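Local coordinates for 401aa long hypothetical glucose-1-phosphate thymidylyltransferase (Sulfolobus tokodaii, PDB 2GGO), which is a bifunctional enzyme in the synthesis of UDP-N-acetylglucosamine and UDP-N-acetylgalactosamine, probably also making dTDP- or UDP-glucose from glucose 1-phosphate and dTTP or UTP, at residues S275-Y280 / N287-S292; E294-V299 / L309-D314. All blocks are in the same frame, centred on the assembly; numbering follows the deposited sequence.

Contact 1: residues S275-Y280 / N287-S292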
loop_
_atom_site.group_PDB
_atom_site.type_symbol
_atom_site.label_atom_id
_atom_site.label_comp_id
_atom_site.label_asym_id
_atom_site.label_seq_id
_atom_site.Cartn_x
_atom_site.Cartn_y
_atom_site.Cartn_z
ATOM N N SER A 275 20.898 18.040 8.956
ATOM C CA SER A 275 20.309 16.926 8.243
ATOM C C SER A 275 20.269 17.168 6.733
ATOM O O SER A 275 20.246 18.303 6.282
ATOM C CB SER A 275 18.914 16.699 8.711
ATOM O OG SER A 275 18.915 16.331 10.059
ATOM N N TYR A 276 20.141 16.108 5.959
ATOM C CA TYR A 276 20.058 16.253 4.505
ATOM C C TYR A 276 18.872 15.439 4.027
ATOM O O TYR A 276 18.931 14.245 4.058
ATOM C CB TYR A 276 21.332 15.721 3.845
ATOM C CG TYR A 276 21.526 15.866 2.312
ATOM C CD1 TYR A 276 20.720 16.677 1.526
ATOM C CD2 TYR A 276 22.531 15.142 1.665
ATOM C CE1 TYR A 276 20.936 16.775 0.135
ATOM C CE2 TYR A 276 22.738 15.222 0.281
ATOM C CZ TYR A 276 21.938 16.054 -0.462
ATOM O OH TYR A 276 22.144 16.177 -1.800
ATOM N N LEU A 277 17.782 16.100 3.602
ATOM C CA LEU A 277 16.642 15.363 3.033
ATOM C C LEU A 277 16.643 15.434 1.515
ATOM O O LEU A 277 16.669 16.513 0.933
ATOM C CB LEU A 277 15.332 15.838 3.619
ATOM C CG LEU A 277 15.258 15.919 5.147
ATOM C CD1 LEU A 277 13.908 16.430 5.545
ATOM C CD2 LEU A 277 15.536 14.542 5.814
ATOM N N ARG A 278 16.630 14.288 0.848
ATOM C CA ARG A 278 16.776 14.266 -0.582
ATOM C C ARG A 278 15.445 13.905 -1.202
ATOM O O ARG A 278 14.542 13.451 -0.488
ATOM C CB ARG A 278 17.859 13.274 -1.015
ATOM C CG ARG A 278 19.293 13.825 -0.820
ATOM C CD ARG A 278 20.331 12.710 -0.856
ATOM N NE ARG A 278 20.347 12.161 -2.196
ATOM C CZ ARG A 278 20.862 10.974 -2.527
ATOM N NH1 ARG A 278 21.349 10.160 -1.594
ATOM N NH2 ARG A 278 20.844 10.578 -3.785
ATOM N N PRO A 279 15.326 14.076 -2.526
ATOM C CA PRO A 279 14.041 13.825 -3.206
ATOM C C PRO A 279 13.340 12.527 -2.796
ATOM O O PRO A 279 13.945 11.426 -2.751
ATOM C CB PRO A 279 14.447 13.785 -4.686
ATOM C CG PRO A 279 15.573 14.836 -4.763
ATOM C CD PRO A 279 16.375 14.554 -3.477
ATOM N N TYR A 280 12.054 12.668 -2.547
ATOM C CA TYR A 280 11.115 11.585 -2.222
ATOM C C TYR A 280 11.276 11.084 -0.815
ATOM O O TYR A 280 10.957 9.955 -0.524
ATOM C CB TYR A 280 11.084 10.483 -3.288
ATOM C CG TYR A 280 10.573 11.061 -4.577
ATOM C CD1 TYR A 280 9.231 11.486 -4.679
ATOM C CD2 TYR A 280 11.433 11.262 -5.667
ATOM C CE1 TYR A 280 8.736 12.065 -5.866
ATOM C CE2 TYR A 280 10.961 11.841 -6.858
ATOM C CZ TYR A 280 9.608 12.246 -6.938
ATOM O OH TYR A 280 9.135 12.822 -8.102
ATOM N N ASN A 287 8.445 12.508 13.202
ATOM C CA ASN A 287 9.646 11.753 12.947
ATOM C C ASN A 287 10.797 12.560 13.433
ATOM O O ASN A 287 10.705 13.763 13.470
ATOM C CB ASN A 287 9.795 11.473 11.464
ATOM C CG ASN A 287 8.738 10.566 10.947
ATOM O OD1 ASN A 287 8.739 9.371 11.176
ATOM N ND2 ASN A 287 7.805 11.124 10.233
ATOM N N LYS A 288 11.831 11.892 13.921
ATOM C CA LYS A 288 13.070 12.576 14.230
ATOM C C LYS A 288 14.147 12.130 13.257
ATOM O O LYS A 288 14.357 10.906 13.071
ATOM C CB LYS A 288 13.493 12.431 15.698
ATOM C CG LYS A 288 14.851 13.216 16.021
ATOM C CD LYS A 288 14.780 14.016 17.318
ATOM C CE LYS A 288 15.891 15.043 17.510
ATOM N NZ LYS A 288 17.097 14.384 17.091
ATOM N N ILE A 289 14.727 13.124 12.589
ATOM C CA ILE A 289 15.844 13.008 11.637
ATOM C C ILE A 289 16.889 13.986 12.165
ATOM O O ILE A 289 16.680 15.221 12.069
ATOM C CB ILE A 289 15.424 13.360 10.180
ATOM C CG1 ILE A 289 14.254 12.515 9.690
ATOM C CG2 ILE A 289 16.595 13.220 9.222
ATOM C CD1 ILE A 289 14.474 11.034 9.525
ATOM N N GLY A 290 18.002 13.440 12.686
ATOM C CA GLY A 290 19.098 14.151 13.436
ATOM C C GLY A 290 20.298 14.577 12.656
ATOM O O GLY A 290 20.273 14.561 11.436
ATOM N N ALA A 291 21.374 14.926 13.344
ATOM C CA ALA A 291 22.552 15.492 12.705
ATOM C C ALA A 291 23.296 14.406 12.001
ATOM O O ALA A 291 23.483 13.312 12.583
ATOM C CB ALA A 291 23.435 16.163 13.722
ATOM N N SER A 292 23.805 14.736 10.813
ATOM C CA SER A 292 24.445 13.779 9.932
ATOM C C SER A 292 23.618 12.604 9.555
ATOM O O SER A 292 24.184 11.492 9.431
ATOM C CB SER A 292 25.768 13.261 10.503
ATOM O OG SER A 292 26.683 14.281 10.866
#

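Contact 2: residues E294-V299 / L309-D314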
loop_
_atom_site.group_PDB
_atom_site.type_symbol
_atom_site.label_atom_id
_atom_site.label_comp_id
_atom_site.label_asym_id
_atom_site.label_seq_id
_atom_site.Cartn_x
_atom_site.Cartn_y
_atom_site.Cartn_z
ATOM N N GLU A 294 21.036 11.234 6.539
ATOM C CA GLU A 294 20.615 11.555 5.173
ATOM C C GLU A 294 19.522 10.509 4.816
ATOM O O GLU A 294 19.637 9.318 5.142
ATOM C CB GLU A 294 21.836 11.552 4.215
ATOM C CG GLU A 294 21.552 11.846 2.655
ATOM C CD GLU A 294 22.725 11.578 1.736
ATOM O OE1 GLU A 294 23.906 11.684 2.106
ATOM O OE2 GLU A 294 22.477 11.224 0.574
ATOM N N VAL A 295 18.454 10.970 4.164
ATOM C CA VAL A 295 17.356 10.122 3.720
ATOM C C VAL A 295 17.046 10.437 2.272
ATOM O O VAL A 295 17.135 11.593 1.860
ATOM C CB VAL A 295 16.070 10.368 4.589
ATOM C CG1 VAL A 295 14.886 9.537 4.079
ATOM C CG2 VAL A 295 16.334 10.089 6.035
ATOM N N LYS A 296 16.734 9.387 1.505
ATOM C CA LYS A 296 16.393 9.547 0.111
ATOM C C LYS A 296 15.361 8.526 -0.280
ATOM O O LYS A 296 15.506 7.319 0.017
ATOM C CB LYS A 296 17.638 9.304 -0.751
ATOM C CG LYS A 296 17.467 9.831 -2.183
ATOM C CD LYS A 296 18.092 8.865 -3.138
ATOM C CE LYS A 296 17.888 7.462 -2.784
ATOM N NZ LYS A 296 18.340 6.590 -3.939
ATOM N N GLU A 297 14.351 8.966 -1.000
ATOM C CA GLU A 297 13.338 8.026 -1.485
ATOM C C GLU A 297 12.924 6.962 -0.514
ATOM O O GLU A 297 13.027 5.757 -0.784
ATOM C CB GLU A 297 13.789 7.336 -2.758
ATOM C CG GLU A 297 12.588 6.933 -3.590
ATOM C CD GLU A 297 12.920 6.849 -5.058
ATOM O OE1 GLU A 297 12.613 5.815 -5.692
ATOM O OE2 GLU A 297 13.506 7.825 -5.577
ATOM N N SER A 298 12.394 7.372 0.614
ATOM C CA SER A 298 11.902 6.391 1.596
ATOM C C SER A 298 10.696 6.925 2.308
ATOM O O SER A 298 10.491 8.118 2.372
ATOM C CB SER A 298 12.979 6.092 2.669
ATOM O OG SER A 298 14.237 6.078 2.048
ATOM N N VAL A 299 9.963 6.008 2.905
ATOM C CA VAL A 299 8.769 6.285 3.633
ATOM C C VAL A 299 9.100 5.859 5.033
ATOM O O VAL A 299 9.469 4.696 5.286
ATOM C CB VAL A 299 7.596 5.442 3.079
ATOM C CG1 VAL A 299 6.299 5.822 3.774
ATOM C CG2 VAL A 299 7.496 5.682 1.524
ATOM N N LEU A 309 23.968 9.953 12.349
ATOM C CA LEU A 309 24.994 9.219 11.592
ATOM C C LEU A 309 24.516 8.061 10.781
ATOM O O LEU A 309 25.260 7.090 10.586
ATOM C CB LEU A 309 26.146 8.870 12.501
ATOM C CG LEU A 309 26.860 10.135 13.075
ATOM C CD1 LEU A 309 27.647 9.869 14.459
ATOM C CD2 LEU A 309 27.915 10.521 12.194
ATOM N N SER A 310 23.439 8.343 10.057
ATOM C CA SER A 310 22.660 7.372 9.335
ATOM C C SER A 310 22.318 7.777 7.897
ATOM O O SER A 310 22.130 9.002 7.545
ATOM C CB SER A 310 21.439 7.018 10.193
ATOM O OG SER A 310 21.810 5.946 11.099
ATOM N N TYR A 311 22.311 6.785 6.998
ATOM C CA TYR A 311 21.840 6.984 5.664
ATOM C C TYR A 311 20.646 6.035 5.481
ATOM O O TYR A 311 20.798 4.835 5.691
ATOM C CB TYR A 311 22.977 6.577 4.651
ATOM C CG TYR A 311 22.485 6.687 3.220
ATOM C CD1 TYR A 311 21.959 7.846 2.752
ATOM C CD2 TYR A 311 22.391 5.583 2.445
ATOM C CE1 TYR A 311 21.393 7.899 1.476
ATOM C CE2 TYR A 311 21.916 5.609 1.217
ATOM C CZ TYR A 311 21.427 6.757 0.701
ATOM O OH TYR A 311 20.902 6.749 -0.575
ATOM N N VAL A 312 19.481 6.537 5.036
ATOM C CA VAL A 312 18.318 5.684 4.672
ATOM C C VAL A 312 17.995 5.978 3.235
ATOM O O VAL A 312 17.606 7.083 2.925
ATOM C CB VAL A 312 17.058 5.989 5.577
ATOM C CG1 VAL A 312 15.876 5.094 5.327
ATOM C CG2 VAL A 312 17.439 5.821 7.061
ATOM N N GLY A 313 18.124 5.017 2.338
ATOM C CA GLY A 313 17.917 5.296 0.909
ATOM C C GLY A 313 16.982 4.212 0.445
ATOM O O GLY A 313 17.011 3.131 1.027
ATOM N N ASP A 314 15.961 4.563 -0.352
ATOM C CA ASP A 314 15.042 3.597 -0.969
ATOM C C ASP A 314 14.412 2.580 -0.063
ATOM O O ASP A 314 14.242 1.402 -0.436
ATOM C CB ASP A 314 15.782 2.843 -2.003
ATOM C CG ASP A 314 16.419 3.776 -3.037
ATOM O OD1 ASP A 314 15.598 4.286 -3.849
ATOM O OD2 ASP A 314 17.691 4.010 -3.018
HETATM O O HOH W 1 16.512 5.728 -6.129
#

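Contact 1: residues S275-Y280 / N287-S292
S275 OG donates a short hydrogen bond of 2.6 Å to G290 O. The hydroxyl comes from above the carbonyl plane, 54° out of it. With OG set beside its own backbone N and anti to the carbonyl carbon (chi1 -64°), the hydroxyl leans over the backbone at G290; I289 O lies 3.2 Å from S275 OG but is not hydrogen-bonded to it. G290 has no side chain of its own, and its backbone oxygen is what meets the serine. Deeper in, the contact turns apolar. CD2 of L277 meets CG2 of I289 at 3.8 Å, the two side chains crossing at a slant, and the same CG2 lies 4.0 Å from S275 OG. I289 places CG2 anti to its backbone N, the branch that faces both partners. L277 and I289 also touch I271, and I289 reaches V295 and I306, so the pair belongs to the hydrophobic interior of the left-handed parallel beta-helix built from hexapeptide repeats. Here strand 276-277 of one face meets strand 288-291 of another across that interior; they are not neighbours in one sheet, and Y276 and R278 bond by backbone to V293 and V295, one coil further on. With an alanine here in place of S275, the G290 carbonyl would probably lose its hydroxyl donor at this buried corner. A single hydroxyl thus satisfies a buried backbone oxygen at the margin of an apolar interior.

Contact 2: residues E294-V299 / L309-D314
K296 NZ forms a salt bridge of 2.8 Å with D314 OD2, meeting it on the syn side, 27° out of the carboxylate plane. The lysine starts with CG anti to its backbone N, then bends at chi2 and chi3 (39°), which brings the ammonium over to the aspartate. A water links NZ (3.0 Å to the water) with D314 OD1. That carboxylate also takes N331 on OD2 and R352 on OD1, while the nearby E297 carboxylate pairs with K220. On the same face of the sheet, extended E294 runs past the Y311 ring: CB lies at the ring edge, in its plane, and OE2 comes within 3.6 Å of Y311 CE1, with carboxylate and ring planes 71° apart. R278 holds that carboxylate from the preceding coil. Strands 294-296 and 311-313 are in-register parallel rungs, successive coils of the left-handed beta-helix, and backbone bonds alternate from E294 N to D314 N. G313 N lies over one face of the Y311 ring, toward the rim; a beta carbon on this glycine would fall only 2.3 Å from Y311 OH. On the opposite face V295 and V312 lie flank to flank, both turned to the interior, V295 CG2 being 4.2 Å from V312 CB. At the corner K296 O accepts two donors, D314 N at 2.8 Å and S298 OG at 2.7 Å, the hydroxyl approaching from above the carbonyl plane.

How the contacts relate
Both contacts belong to the beta-helix and share one of its faces, since strands 276-277 and 294-296 are neighbours in the same sheet, while strand 288-291 leads round a corner into strand 294-296. Both are largely buried. Contact 1 spans the interior between two faces and is small, one hydroxyl bond beside one leucine-isoleucine contact. Contact 2 stacks two coils within one face and buries more surface: its valines turn to the same interior, whereas its outward side is partly exposed and rich in charge. R278 and Y276 of contact 1 both reach E294 of contact 2, on that outer side. Their centres lie about 7 Å apart.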